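Local structure of putative methylase (3LDU) at residues Thr8-Cys13 and Asp37-Tyr42; Ala59-Leu64 and Ser157-Gly162; Leu342-Glu347 and Asn371-Pro376; Thr294-Glu299 and Arg333-Trp338. The protein probably methylates guanine bases of ribosomal RNA and binds GTP in its methyltransferase domain. One frame throughout, in Å; residues are numbered along the deposited sequence.

Contact 1. Residues Thr8-Cys13 and Asp37-Tyr42; sequences TLISPC and DGRITY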
loop_
_atom_site.group_PDB
_atom_site.type_symbol
_atom_site.label_atom_id
_atom_site.label_comp_id
_atom_site.label_asym_id
_atom_site.label_seq_id
_atom_site.Cartn_x
_atom_site.Cartn_y
_atom_site.Cartn_z
ATOM N N THR A 8 -16.765 -5.774 9.124
ATOM C CA THR A 8 -16.663 -4.914 7.959
ATOM C C THR A 8 -15.381 -4.112 8.113
ATOM O O THR A 8 -15.220 -3.390 9.097
ATOM C CB THR A 8 -17.858 -3.965 7.854
ATOM O OG1 THR A 8 -19.049 -4.742 7.701
ATOM C CG2 THR A 8 -17.717 -3.045 6.642
ATOM N N LEU A 9 -14.471 -4.257 7.141
ATOM C CA LEU A 9 -13.191 -3.569 7.170
ATOM C C LEU A 9 -13.126 -2.577 6.028
ATOM O O LEU A 9 -13.824 -2.723 5.011
ATOM C CB LEU A 9 -12.036 -4.571 7.040
ATOM C CG LEU A 9 -12.022 -5.758 8.006
ATOM C CD1 LEU A 9 -10.807 -6.648 7.779
ATOM C CD2 LEU A 9 -12.066 -5.272 9.464
ATOM N N ILE A 10 -12.289 -1.564 6.209
ATOM C CA ILE A 10 -12.020 -0.591 5.174
ATOM C C ILE A 10 -10.516 -0.456 4.970
ATOM O O ILE A 10 -9.760 -0.234 5.931
ATOM C CB ILE A 10 -12.573 0.774 5.571
ATOM C CG1 ILE A 10 -14.063 0.664 5.905
ATOM C CG2 ILE A 10 -12.333 1.806 4.438
ATOM C CD1 ILE A 10 -14.599 1.915 6.530
ATOM N N SER A 11 -10.079 -0.576 3.721
ATOM C CA SER A 11 -8.678 -0.327 3.407
ATOM C C SER A 11 -8.521 0.816 2.429
ATOM O O SER A 11 -8.964 0.734 1.287
ATOM C CB SER A 11 -8.006 -1.581 2.864
ATOM O OG SER A 11 -7.779 -2.495 3.922
ATOM N N PRO A 12 -7.903 1.904 2.891
ATOM C CA PRO A 12 -7.600 3.032 2.022
ATOM C C PRO A 12 -6.464 2.633 1.085
ATOM O O PRO A 12 -5.673 1.731 1.387
ATOM C CB PRO A 12 -7.107 4.109 3.004
ATOM C CG PRO A 12 -7.490 3.623 4.370
ATOM C CD PRO A 12 -7.500 2.141 4.289
ATOM N N CYS A 13 -6.394 3.286 -0.062
ATOM C CA CYS A 13 -5.294 3.069 -0.988
ATOM C C CYS A 13 -5.139 4.321 -1.807
ATOM O O CYS A 13 -6.033 5.159 -1.838
ATOM C CB CYS A 13 -5.600 1.900 -1.924
ATOM S SG CYS A 13 -7.111 2.130 -2.943
ATOM N N ASP A 37 -13.299 5.943 -4.596
ATOM C CA ASP A 37 -11.983 6.524 -4.821
ATOM C C ASP A 37 -11.201 6.454 -3.508
ATOM O O ASP A 37 -11.629 7.012 -2.489
ATOM C CB ASP A 37 -12.096 7.981 -5.271
ATOM C CG ASP A 37 -12.601 8.121 -6.695
ATOM O OD1 ASP A 37 -12.340 7.218 -7.516
ATOM O OD2 ASP A 37 -13.250 9.144 -6.992
ATOM N N GLY A 38 -10.075 5.750 -3.533
ATOM C CA GLY A 38 -9.169 5.720 -2.400
ATOM C C GLY A 38 -9.541 4.800 -1.241
ATOM O O GLY A 38 -8.831 4.778 -0.238
ATOM N N ARG A 39 -10.628 4.040 -1.343
ATOM C CA ARG A 39 -10.976 3.108 -0.263
ATOM C C ARG A 39 -11.929 1.982 -0.659
ATOM O O ARG A 39 -12.947 2.212 -1.315
ATOM C CB ARG A 39 -11.508 3.850 0.973
ATOM C CG ARG A 39 -12.634 4.838 0.709
ATOM C CD ARG A 39 -13.364 5.202 2.004
ATOM N NE ARG A 39 -12.444 5.631 3.057
ATOM C CZ ARG A 39 -12.780 5.799 4.334
ATOM N NH1 ARG A 39 -14.025 5.579 4.738
ATOM N NH2 ARG A 39 -11.864 6.185 5.213
ATOM N N ILE A 40 -11.589 0.766 -0.244
ATOM C CA ILE A 40 -12.442 -0.392 -0.460
ATOM C C ILE A 40 -13.051 -0.812 0.880
ATOM O O ILE A 40 -12.344 -0.899 1.888
ATOM C CB ILE A 40 -11.624 -1.595 -1.005
ATOM C CG1 ILE A 40 -10.835 -1.208 -2.265
ATOM C CG2 ILE A 40 -12.538 -2.759 -1.307
ATOM C CD1 ILE A 40 -11.722 -0.809 -3.409
ATOM N N THR A 41 -14.349 -1.080 0.882
ATOM C CA THR A 41 -15.029 -1.611 2.064
ATOM C C THR A 41 -15.399 -3.059 1.786
ATOM O O THR A 41 -15.930 -3.373 0.722
ATOM C CB THR A 41 -16.292 -0.799 2.386
ATOM O OG1 THR A 41 -15.929 0.575 2.588
ATOM C CG2 THR A 41 -16.978 -1.342 3.641
ATOM N N TYR A 42 -15.078 -3.944 2.722
ATOM C CA TYR A 42 -15.280 -5.376 2.517
ATOM C C TYR A 42 -15.685 -6.113 3.795
ATOM O O TYR A 42 -15.427 -5.651 4.910
ATOM C CB TYR A 42 -14.040 -6.025 1.872
ATOM C CG TYR A 42 -12.713 -5.787 2.584
ATOM C CD1 TYR A 42 -12.033 -6.834 3.175
ATOM C CD2 TYR A 42 -12.139 -4.522 2.637
ATOM C CE1 TYR A 42 -10.819 -6.635 3.825
ATOM C CE2 TYR A 42 -10.911 -4.304 3.287
ATOM C CZ TYR A 42 -10.265 -5.369 3.874
ATOM O OH TYR A 42 -9.059 -5.175 4.509
#

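Contact 2. Residues Ala59-Leu64 and Ser157-Gly162; sequences AERVHL and SIDTTG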
loop_
_atom_site.group_PDB
_atom_site.type_symbol
_atom_site.label_atom_id
_atom_site.label_comp_id
_atom_site.label_asym_id
_atom_site.label_seq_id
_atom_site.Cartn_x
_atom_site.Cartn_y
_atom_site.Cartn_z
ATOM N N ALA A 59 -2.850 -2.061 0.273
ATOM C CA ALA A 59 -3.604 -1.310 1.272
ATOM C C ALA A 59 -2.668 -0.428 2.074
ATOM O O ALA A 59 -1.584 -0.860 2.448
ATOM C CB ALA A 59 -4.328 -2.282 2.220
ATOM N N GLU A 60 -3.090 0.796 2.376
ATOM C CA GLU A 60 -2.256 1.655 3.214
ATOM C C GLU A 60 -2.481 1.342 4.687
ATOM O O GLU A 60 -1.635 1.648 5.522
ATOM C CB GLU A 60 -2.543 3.133 2.964
ATOM C CG GLU A 60 -2.267 3.577 1.545
ATOM C CD GLU A 60 -0.805 3.421 1.155
ATOM O OE1 GLU A 60 0.080 3.726 1.986
ATOM O OE2 GLU A 60 -0.551 3.014 0.000
ATOM N N ARG A 61 -3.635 0.747 4.985
ATOM C CA ARG A 61 -3.916 0.247 6.324
ATOM C C ARG A 61 -5.256 -0.461 6.336
ATOM O O ARG A 61 -5.906 -0.599 5.298
ATOM C CB ARG A 61 -3.839 1.344 7.393
ATOM C CG ARG A 61 -4.680 2.567 7.104
ATOM C CD ARG A 61 -4.604 3.559 8.255
ATOM N NE ARG A 61 -3.259 4.100 8.448
ATOM C CZ ARG A 61 -2.403 3.675 9.371
ATOM N NH1 ARG A 61 -1.202 4.235 9.473
ATOM N NH2 ARG A 61 -2.748 2.692 10.189
ATOM N N VAL A 62 -5.595 -1.037 7.484
ATOM C CA VAL A 62 -6.805 -1.833 7.588
ATOM C C VAL A 62 -7.606 -1.290 8.762
ATOM O O VAL A 62 -7.134 -1.323 9.900
ATOM C CB VAL A 62 -6.490 -3.320 7.823
ATOM C CG1 VAL A 62 -7.795 -4.113 8.060
ATOM C CG2 VAL A 62 -5.696 -3.887 6.645
ATOM N N HIS A 63 -8.786 -0.750 8.470
ATOM C CA HIS A 63 -9.670 -0.191 9.499
ATOM C C HIS A 63 -10.833 -1.118 9.795
ATOM O O HIS A 63 -11.416 -1.720 8.895
ATOM C CB HIS A 63 -10.267 1.133 9.015
ATOM C CG HIS A 63 -9.264 2.230 8.824
ATOM N ND1 HIS A 63 -8.985 3.154 9.800
ATOM C CD2 HIS A 63 -8.485 2.548 7.764
ATOM C CE1 HIS A 63 -8.070 4.003 9.357
ATOM N NE2 HIS A 63 -7.757 3.656 8.116
ATOM N N LEU A 64 -11.191 -1.209 11.068
ATOM C CA LEU A 64 -12.409 -1.893 11.468
ATOM C C LEU A 64 -13.538 -0.855 11.507
ATOM O O LEU A 64 -13.486 0.092 12.286
ATOM C CB LEU A 64 -12.222 -2.527 12.849
ATOM C CG LEU A 64 -13.501 -3.117 13.465
ATOM C CD1 LEU A 64 -14.039 -4.257 12.600
ATOM C CD2 LEU A 64 -13.230 -3.600 14.875
ATOM N N SER A 157 -14.106 4.479 12.515
ATOM C CA SER A 157 -13.475 3.180 12.480
ATOM C C SER A 157 -12.367 3.128 13.514
ATOM O O SER A 157 -12.000 4.150 14.099
ATOM C CB SER A 157 -12.887 2.921 11.086
ATOM O OG SER A 157 -11.892 3.886 10.794
ATOM N N ILE A 158 -11.843 1.927 13.739
ATOM C CA ILE A 158 -10.667 1.758 14.587
ATOM C C ILE A 158 -9.524 1.230 13.729
ATOM O O ILE A 158 -9.694 0.278 12.971
ATOM C CB ILE A 158 -10.926 0.774 15.753
ATOM C CG1 ILE A 158 -12.259 1.118 16.451
ATOM C CG2 ILE A 158 -9.747 0.770 16.731
ATOM C CD1 ILE A 158 -12.543 0.305 17.703
ATOM N N ASP A 159 -8.366 1.865 13.841
ATOM C CA ASP A 159 -7.174 1.428 13.116
ATOM C C ASP A 159 -6.669 0.101 13.685
ATOM O O ASP A 159 -6.409 0.011 14.888
ATOM C CB ASP A 159 -6.097 2.506 13.242
ATOM C CG ASP A 159 -4.777 2.089 12.618
ATOM O OD1 ASP A 159 -4.804 1.250 11.704
ATOM O OD2 ASP A 159 -3.723 2.609 13.041
ATOM N N THR A 160 -6.541 -0.923 12.841
ATOM C CA THR A 160 -6.064 -2.237 13.294
ATOM C C THR A 160 -4.577 -2.412 13.008
ATOM O O THR A 160 -3.969 -3.408 13.412
ATOM C CB THR A 160 -6.822 -3.414 12.627
ATOM O OG1 THR A 160 -6.428 -3.526 11.252
ATOM C CG2 THR A 160 -8.330 -3.221 12.698
ATOM N N THR A 161 -4.001 -1.431 12.314
ATOM C CA THR A 161 -2.655 -1.564 11.738
ATOM C C THR A 161 -1.530 -0.939 12.570
ATOM O O THR A 161 -0.581 -1.618 12.945
ATOM C CB THR A 161 -2.645 -0.963 10.324
ATOM O OG1 THR A 161 -3.621 -1.644 9.531
ATOM C CG2 THR A 161 -1.260 -1.113 9.700
ATOM N N GLY A 162 -1.647 0.347 12.879
ATOM C CA GLY A 162 -0.589 1.054 13.578
ATOM C C GLY A 162 0.309 1.770 12.571
ATOM O O GLY A 162 -0.146 2.656 11.855
#

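Contact 3. Residues Leu342-Glu347 and Asn371-Pro376; sequences LITSYE and NFFQYP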
loop_
_atom_site.group_PDB
_atom_site.type_symbol
_atom_site.label_atom_id
_atom_site.label_comp_id
_atom_site.label_asym_id
_atom_site.label_seq_id
_atom_site.Cartn_x
_atom_site.Cartn_y
_atom_site.Cartn_z
ATOM N N LEU A 342 6.963 1.975 -17.210
ATOM C CA LEU A 342 7.692 3.066 -16.575
ATOM C C LEU A 342 6.722 4.012 -15.904
ATOM O O LEU A 342 5.704 4.389 -16.492
ATOM C CB LEU A 342 8.485 3.854 -17.632
ATOM C CG LEU A 342 9.606 3.109 -18.356
ATOM C CD1 LEU A 342 9.058 2.521 -19.649
ATOM C CD2 LEU A 342 10.789 4.024 -18.654
ATOM N N ILE A 343 7.036 4.394 -14.674
ATOM C CA ILE A 343 6.213 5.368 -13.967
ATOM C C ILE A 343 6.933 6.715 -13.890
ATOM O O ILE A 343 8.109 6.784 -13.530
ATOM C CB ILE A 343 5.814 4.857 -12.549
ATOM C CG1 ILE A 343 4.988 5.927 -11.834
ATOM C CG2 ILE A 343 7.048 4.444 -11.736
ATOM C CD1 ILE A 343 4.210 5.409 -10.597
ATOM N N THR A 344 6.254 7.780 -14.290
ATOM C CA THR A 344 6.842 9.107 -14.207
ATOM C C THR A 344 5.767 10.172 -14.190
ATOM O O THR A 344 4.676 9.964 -14.723
ATOM C CB THR A 344 7.836 9.397 -15.363
ATOM O OG1 THR A 344 8.333 10.732 -15.219
ATOM C CG2 THR A 344 7.157 9.260 -16.719
ATOM N N SER A 345 6.082 11.316 -13.594
ATOM C CA SER A 345 5.152 12.439 -13.573
ATOM C C SER A 345 5.365 13.355 -14.771
ATOM O O SER A 345 4.629 14.332 -14.953
ATOM C CB SER A 345 5.304 13.243 -12.283
ATOM O OG SER A 345 6.579 13.860 -12.218
ATOM N N TYR A 346 6.369 13.042 -15.586
ATOM C CA TYR A 346 6.631 13.821 -16.793
ATOM C C TYR A 346 5.502 13.596 -17.807
ATOM O O TYR A 346 5.379 12.519 -18.389
ATOM C CB TYR A 346 8.000 13.464 -17.384
ATOM C CG TYR A 346 8.437 14.419 -18.479
ATOM C CD1 TYR A 346 9.060 15.621 -18.166
ATOM C CD2 TYR A 346 8.211 14.125 -19.813
ATOM C CE1 TYR A 346 9.448 16.504 -19.155
ATOM C CE2 TYR A 346 8.600 15.000 -20.812
ATOM C CZ TYR A 346 9.216 16.190 -20.473
ATOM O OH TYR A 346 9.612 17.077 -21.451
ATOM N N GLU A 347 4.671 14.614 -17.999
ATOM C CA GLU A 347 3.459 14.480 -18.813
ATOM C C GLU A 347 3.719 13.991 -20.240
ATOM O O GLU A 347 3.045 13.083 -20.729
ATOM C CB GLU A 347 2.687 15.802 -18.850
ATOM C CG GLU A 347 1.891 16.096 -17.586
ATOM C CD GLU A 347 0.586 15.321 -17.519
ATOM O OE1 GLU A 347 -0.285 15.551 -18.386
ATOM O OE2 GLU A 347 0.426 14.493 -16.596
ATOM N N ASN A 371 2.073 8.970 -13.900
ATOM C CA ASN A 371 1.398 8.048 -14.813
ATOM C C ASN A 371 2.233 6.795 -15.000
ATOM O O ASN A 371 3.454 6.860 -15.000
ATOM C CB ASN A 371 1.160 8.693 -16.172
ATOM C CG ASN A 371 0.103 9.769 -16.127
ATOM O OD1 ASN A 371 -1.089 9.480 -15.995
ATOM N ND2 ASN A 371 0.532 11.022 -16.237
ATOM N N PHE A 372 1.572 5.653 -15.145
ATOM C CA PHE A 372 2.264 4.391 -15.390
ATOM C C PHE A 372 2.052 4.076 -16.865
ATOM O O PHE A 372 0.928 3.808 -17.283
ATOM C CB PHE A 372 1.644 3.299 -14.517
ATOM C CG PHE A 372 2.410 1.997 -14.506
ATOM C CD1 PHE A 372 3.795 1.975 -14.389
ATOM C CD2 PHE A 372 1.731 0.793 -14.585
ATOM C CE1 PHE A 372 4.489 0.769 -14.351
ATOM C CE2 PHE A 372 2.412 -0.414 -14.554
ATOM C CZ PHE A 372 3.789 -0.428 -14.431
ATOM N N PHE A 373 3.126 4.148 -17.648
ATOM C CA PHE A 373 3.081 3.892 -19.090
ATOM C C PHE A 373 3.443 2.438 -19.377
ATOM O O PHE A 373 4.533 1.987 -19.046
ATOM C CB PHE A 373 4.070 4.801 -19.786
ATOM C CG PHE A 373 3.764 6.259 -19.644
ATOM C CD1 PHE A 373 2.919 6.890 -20.544
ATOM C CD2 PHE A 373 4.324 7.000 -18.619
ATOM C CE1 PHE A 373 2.635 8.241 -20.423
ATOM C CE2 PHE A 373 4.052 8.353 -18.493
ATOM C CZ PHE A 373 3.208 8.973 -19.399
ATOM N N GLN A 374 2.536 1.714 -20.022
ATOM C CA GLN A 374 2.672 0.266 -20.151
ATOM C C GLN A 374 2.954 -0.087 -21.603
ATOM O O GLN A 374 2.217 0.328 -22.491
ATOM C CB GLN A 374 1.373 -0.406 -19.704
ATOM C CG GLN A 374 1.022 -0.039 -18.277
ATOM C CD GLN A 374 -0.322 -0.575 -17.812
ATOM O OE1 GLN A 374 -0.917 -0.036 -16.880
ATOM N NE2 GLN A 374 -0.801 -1.640 -18.446
ATOM N N TYR A 375 4.011 -0.862 -21.825
ATOM C CA TYR A 375 4.429 -1.254 -23.175
ATOM C C TYR A 375 4.635 -2.763 -23.270
ATOM O O TYR A 375 5.776 -3.226 -23.346
ATOM C CB TYR A 375 5.735 -0.572 -23.549
ATOM C CG TYR A 375 5.697 0.932 -23.617
ATOM C CD1 TYR A 375 5.474 1.584 -24.826
ATOM C CD2 TYR A 375 5.908 1.708 -22.479
ATOM C CE1 TYR A 375 5.456 2.969 -24.901
ATOM C CE2 TYR A 375 5.885 3.098 -22.540
ATOM C CZ TYR A 375 5.656 3.723 -23.755
ATOM O OH TYR A 375 5.634 5.099 -23.831
ATOM N N PRO A 376 3.538 -3.536 -23.264
ATOM C CA PRO A 376 3.668 -4.985 -23.457
ATOM C C PRO A 376 4.259 -5.274 -24.824
ATOM O O PRO A 376 4.000 -4.523 -25.769
ATOM C CB PRO A 376 2.217 -5.488 -23.384
ATOM C CG PRO A 376 1.364 -4.261 -23.618
ATOM C CD PRO A 376 2.142 -3.137 -23.004
HETATM O O HOH W 1 3.333 11.393 -16.785
#

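Contact 4. Residues Thr294-Glu299 and Arg333-Trp338; sequences TQFKSE and RKLKNW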
loop_
_atom_site.group_PDB
_atom_site.type_symbol
_atom_site.label_atom_id
_atom_site.label_comp_id
_atom_site.label_asym_id
_atom_site.label_seq_id
_atom_site.Cartn_x
_atom_site.Cartn_y
_atom_site.Cartn_z
ATOM N N THR A 294 20.782 3.236 -19.931
ATOM C CA THR A 294 20.852 3.627 -21.349
ATOM C C THR A 294 21.740 2.695 -22.169
ATOM O O THR A 294 21.734 2.744 -23.401
ATOM C CB THR A 294 21.314 5.097 -21.554
ATOM O OG1 THR A 294 22.678 5.242 -21.163
ATOM C CG2 THR A 294 20.433 6.059 -20.744
ATOM N N GLN A 295 22.498 1.849 -21.484
ATOM C CA GLN A 295 23.343 0.874 -22.152
ATOM C C GLN A 295 22.817 -0.527 -21.930
ATOM O O GLN A 295 23.505 -1.502 -22.245
ATOM C CB GLN A 295 24.778 0.960 -21.636
ATOM C CG GLN A 295 25.325 2.366 -21.649
ATOM C CD GLN A 295 25.377 2.924 -23.039
ATOM O OE1 GLN A 295 26.034 2.356 -23.913
ATOM N NE2 GLN A 295 24.681 4.039 -23.266
ATOM N N PHE A 296 21.620 -0.643 -21.361
ATOM C CA PHE A 296 21.113 -1.975 -21.060
ATOM C C PHE A 296 20.923 -2.785 -22.347
ATOM O O PHE A 296 20.365 -2.296 -23.332
ATOM C CB PHE A 296 19.823 -1.956 -20.213
ATOM C CG PHE A 296 19.286 -3.330 -19.934
ATOM C CD1 PHE A 296 19.916 -4.156 -19.013
ATOM C CD2 PHE A 296 18.187 -3.823 -20.639
ATOM C CE1 PHE A 296 19.449 -5.436 -18.766
ATOM C CE2 PHE A 296 17.713 -5.102 -20.397
ATOM C CZ PHE A 296 18.348 -5.911 -19.453
ATOM N N LYS A 297 21.419 -4.017 -22.335
ATOM C CA LYS A 297 21.260 -4.925 -23.466
ATOM C C LYS A 297 21.053 -6.340 -22.941
ATOM O O LYS A 297 21.526 -6.687 -21.857
ATOM C CB LYS A 297 22.506 -4.887 -24.369
ATOM C CG LYS A 297 22.804 -3.524 -24.968
ATOM C CD LYS A 297 24.175 -3.498 -25.647
ATOM C CE LYS A 297 24.402 -2.183 -26.384
ATOM N NZ LYS A 297 24.336 -0.998 -25.484
ATOM N N SER A 298 20.349 -7.159 -23.708
ATOM C CA SER A 298 20.154 -8.541 -23.312
ATOM C C SER A 298 20.018 -9.428 -24.535
ATOM O O SER A 298 19.540 -8.984 -25.584
ATOM C CB SER A 298 18.916 -8.683 -22.428
ATOM O OG SER A 298 18.699 -10.042 -22.109
ATOM N N GLU A 299 20.442 -10.679 -24.391
ATOM C CA GLU A 299 20.275 -11.666 -25.445
ATOM C C GLU A 299 19.035 -12.514 -25.194
ATOM O O GLU A 299 18.570 -13.222 -26.089
ATOM C CB GLU A 299 21.522 -12.540 -25.580
ATOM C CG GLU A 299 22.607 -11.915 -26.447
ATOM C CD GLU A 299 22.110 -11.574 -27.843
ATOM O OE1 GLU A 299 22.650 -10.629 -28.457
ATOM O OE2 GLU A 299 21.172 -12.246 -28.326
ATOM N N ARG A 333 13.859 -0.537 -27.153
ATOM C CA ARG A 333 13.302 -0.985 -28.429
ATOM C C ARG A 333 14.233 -1.964 -29.159
ATOM O O ARG A 333 13.807 -2.659 -30.082
ATOM C CB ARG A 333 12.928 0.216 -29.322
ATOM C CG ARG A 333 11.611 0.901 -28.891
ATOM C CD ARG A 333 11.115 1.945 -29.901
ATOM N NE ARG A 333 11.933 3.152 -29.893
ATOM C CZ ARG A 333 11.843 4.116 -28.984
ATOM N NH1 ARG A 333 10.963 4.023 -27.989
ATOM N NH2 ARG A 333 12.644 5.171 -29.061
ATOM N N LYS A 334 15.491 -2.017 -28.732
ATOM C CA LYS A 334 16.473 -2.943 -29.298
ATOM C C LYS A 334 16.412 -4.326 -28.654
ATOM O O LYS A 334 17.067 -5.266 -29.112
ATOM C CB LYS A 334 17.891 -2.371 -29.181
ATOM C CG LYS A 334 18.176 -1.241 -30.163
ATOM C CD LYS A 334 19.494 -0.536 -29.862
ATOM C CE LYS A 334 20.682 -1.478 -29.963
ATOM N NZ LYS A 334 21.957 -0.807 -29.571
ATOM N N LEU A 335 15.644 -4.440 -27.574
ATOM C CA LEU A 335 15.453 -5.718 -26.906
ATOM C C LEU A 335 14.566 -6.611 -27.762
ATOM O O LEU A 335 13.752 -6.125 -28.551
ATOM C CB LEU A 335 14.819 -5.501 -25.517
ATOM C CG LEU A 335 15.702 -4.660 -24.593
ATOM C CD1 LEU A 335 14.975 -4.219 -23.298
ATOM C CD2 LEU A 335 16.978 -5.427 -24.268
ATOM N N LYS A 336 14.720 -7.921 -27.610
ATOM C CA LYS A 336 13.954 -8.849 -28.425
ATOM C C LYS A 336 12.643 -9.213 -27.756
ATOM O O LYS A 336 12.618 -10.058 -26.874
ATOM C CB LYS A 336 14.766 -10.117 -28.707
ATOM C CG LYS A 336 14.053 -11.114 -29.609
ATOM C CD LYS A 336 13.570 -10.443 -30.887
ATOM C CE LYS A 336 12.894 -11.434 -31.822
ATOM N NZ LYS A 336 12.297 -10.751 -33.002
ATOM N N ASN A 337 11.558 -8.576 -28.187
ATOM C CA ASN A 337 10.227 -8.914 -27.702
ATOM C C ASN A 337 10.092 -8.741 -26.189
ATOM O O ASN A 337 9.472 -9.569 -25.524
ATOM C CB ASN A 337 9.884 -10.357 -28.072
ATOM C CG ASN A 337 9.569 -10.520 -29.540
ATOM O OD1 ASN A 337 8.843 -9.718 -30.117
ATOM N ND2 ASN A 337 10.114 -11.563 -30.152
ATOM N N TRP A 338 10.684 -7.688 -25.639
ATOM C CA TRP A 338 10.495 -7.405 -24.215
ATOM C C TRP A 338 9.243 -6.552 -23.987
ATOM O O TRP A 338 8.709 -5.952 -24.921
ATOM C CB TRP A 338 11.721 -6.686 -23.627
ATOM C CG TRP A 338 12.886 -7.591 -23.294
ATOM C CD1 TRP A 338 13.483 -8.498 -24.126
ATOM C CD2 TRP A 338 13.608 -7.645 -22.053
ATOM N NE1 TRP A 338 14.523 -9.126 -23.473
ATOM C CE2 TRP A 338 14.619 -8.626 -22.200
ATOM C CE3 TRP A 338 13.490 -6.981 -20.822
ATOM C CZ2 TRP A 338 15.509 -8.945 -21.171
ATOM C CZ3 TRP A 338 14.382 -7.295 -19.805
ATOM C CH2 TRP A 338 15.376 -8.274 -19.985
HETATM O O HOH W 2 16.766 -9.115 -26.371
#

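Contact 1. Residues Thr8-Cys13 and Asp37-Tyr42
T8 starts the pairing with its methyl CG2 against T41 CG2, 3.5 Å away. L9 and Y42 then form a hydrogen-bonded antiparallel pair, L9 N to Y42 O at 2.8 Å and Y42 N to L9 O at 2.9 Å. Y42 has chi1 54°, which places CG between its own N and carbonyl carbon and lets the ring lie back across strand 8-12; L9 CB sits over one ring face in a CH-pi contact, 4.0 Å from the centroid. I10, on the other side of the sheet, lays CG2 over the centre of the R39 guanidinium in one of the two conformers of R39. S11 exchanges backbone bonds with I40, and S11 OG accepts from Y42 OH at 3.0 Å. Past P12, C13 N reaches G38 O at 2.9 Å, where G38 takes a positive phi. Strand 8-12 lies inside the sheet of the ferredoxin-like region, between strands 39-44 and 63-70. S11 OG also bonds R61 O, so one buried hydroxyl ties the tyrosine to the chain leading into strand 63-70.

Contact 2. Residues Ala59-Leu64 and Ser157-Gly162
R61, in the conformer described, clasps a single backbone oxygen with both terminal nitrogens: NH1 lies 3.0 Å and NH2 3.1 Å from G162 O, which sits in the guanidinium plane. In that conformer R61 NH2 also meets D159 OD1 at 2.9 Å, a salt bridge whose hydrogen bond is weak, bent to 127° at the hydrogen; the carboxylate plane stands 85° from the guanidinium. Chi1 of 53° and a bend at chi3 bring the guanidinium round beside T161. The same carboxylate shapes its own chain. D159 OD1 takes the N-H of T161 from above its plane, making an Asx turn, while OD2 accepts from G162 N at 3.1 Å. Here strand 153-159 ends beside the start of strand 63-70, and the antiparallel pairing of L64 with I158 makes the ferredoxin-like and THUMP regions share a single continuous beta-sheet. Where that pairing runs out, two threonines carry on. T160 gives both its N and its OG1 to V62 O, the hydroxyl 2.7 Å away and well above the carbonyl plane, and T161 OG1 accepts from V62 N at 2.9 Å. N53, on helix 48-55, bonds both threonine hydroxyls from outside.

Contact 3. Residues Leu342-Glu347 and Asn371-Pro376
T344 and F373 meet on one side of the sheet, their side chains crossing at a slant. The T344 methyl CG2 stands 3.7 Å from F373 CE2, and chi1 of 178° turns OG1 the other way, to accept from Y346 N at 3.1 Å in an ST turn and to bond the Y325 hydroxyl. L342 O lies near the plane of the F373 ring at its edge. On this side too, L342 CD1 approaches Y375 CD2 at 4.3 Å, with F349 of helix 349-353 against L342 and both rings. I343 and F372 share the opposite side: F372 has CG anti to its N (chi1 -170°), which swings CD1 to 4.0 Å from I343 CB. Helix 181-189 packs on both, and I343 lies near I179, a GTP-binding residue. The backbones join antiparallel through L342 with F373 and T344 with N371, the reversed strand 368-375 expected of a Rossmann-like methyltransferase. At the end of strand 339-344, one water lies 2.9 Å from N371 ND2 and 2.8 Å from T344 O, with a weak bond to Y346 O. The I343/F372 face is therefore apolar; the other mixes aromatic and aliphatic groups with polar ones toward T344.

Contact 4. Residues Thr294-Glu299 and Arg333-Trp338
Neither segment is a strand here: 294-299 leaves a 3-10 turn and runs out extended, 333-338 is the irregular link between helix 315-333 and strand 339-344, and the nearest CA atoms are those of S298 and L335, 6.6 Å apart. A water spans them, donating to S298 O at 2.9 Å and accepting from K336 N at 2.7 Å. Side chains do the rest. F296 presents its ring edge to the face of the W338 six-membered ring in an offset edge-to-face pair, centroids 5.6 Å apart and planes at 69°; with chi1 at 179° its ring reaches toward W338, bringing CZ to 3.8 Å from W338 CH2. These loops lead into the N-terminal ends of the neighbouring parallel strands 304-307 and 339-344 of the Rossmann-like sheet, and both aromatic rings also rest on V200 of strand 199-201. L335 wedges in beside the pair: CD1 lies over one face of the indole, and CD2 touches F296 CE2 at 4.0 Å. S298 sets its OG 3.5 Å from W338 CZ2, the hydroxyl itself bonding D300 N, while W338 NE1 donates to D300 O. At the outer margin K297 NZ and K334 NZ stand 4.7 Å apart, like charges on exposed side chains.

Contacts 1 and 2 belong to one mixed sheet, in which strand 7-12 lies between 39-44 and 63-70, and 63-70 in turn pairs with 153-159. Their centres are 9 Å apart, and I10 O probably accepts from H63 N where they touch; contact 2 then carries the ferredoxin-like region into the THUMP region as one continuous sheet. Contacts 3 and 4, centres 18 Å apart, lie in the methyltransferase range; segment 333-338 runs directly into the strand that begins contact 3. Along the chain the order is contact 1, 2, 4, 3. Contact 2 is about 30 Å from contact 3 between centres, on the other side of the chain's centre; the two pairs of contacts lie in two different sheets, with GTP bound in the domain of the second.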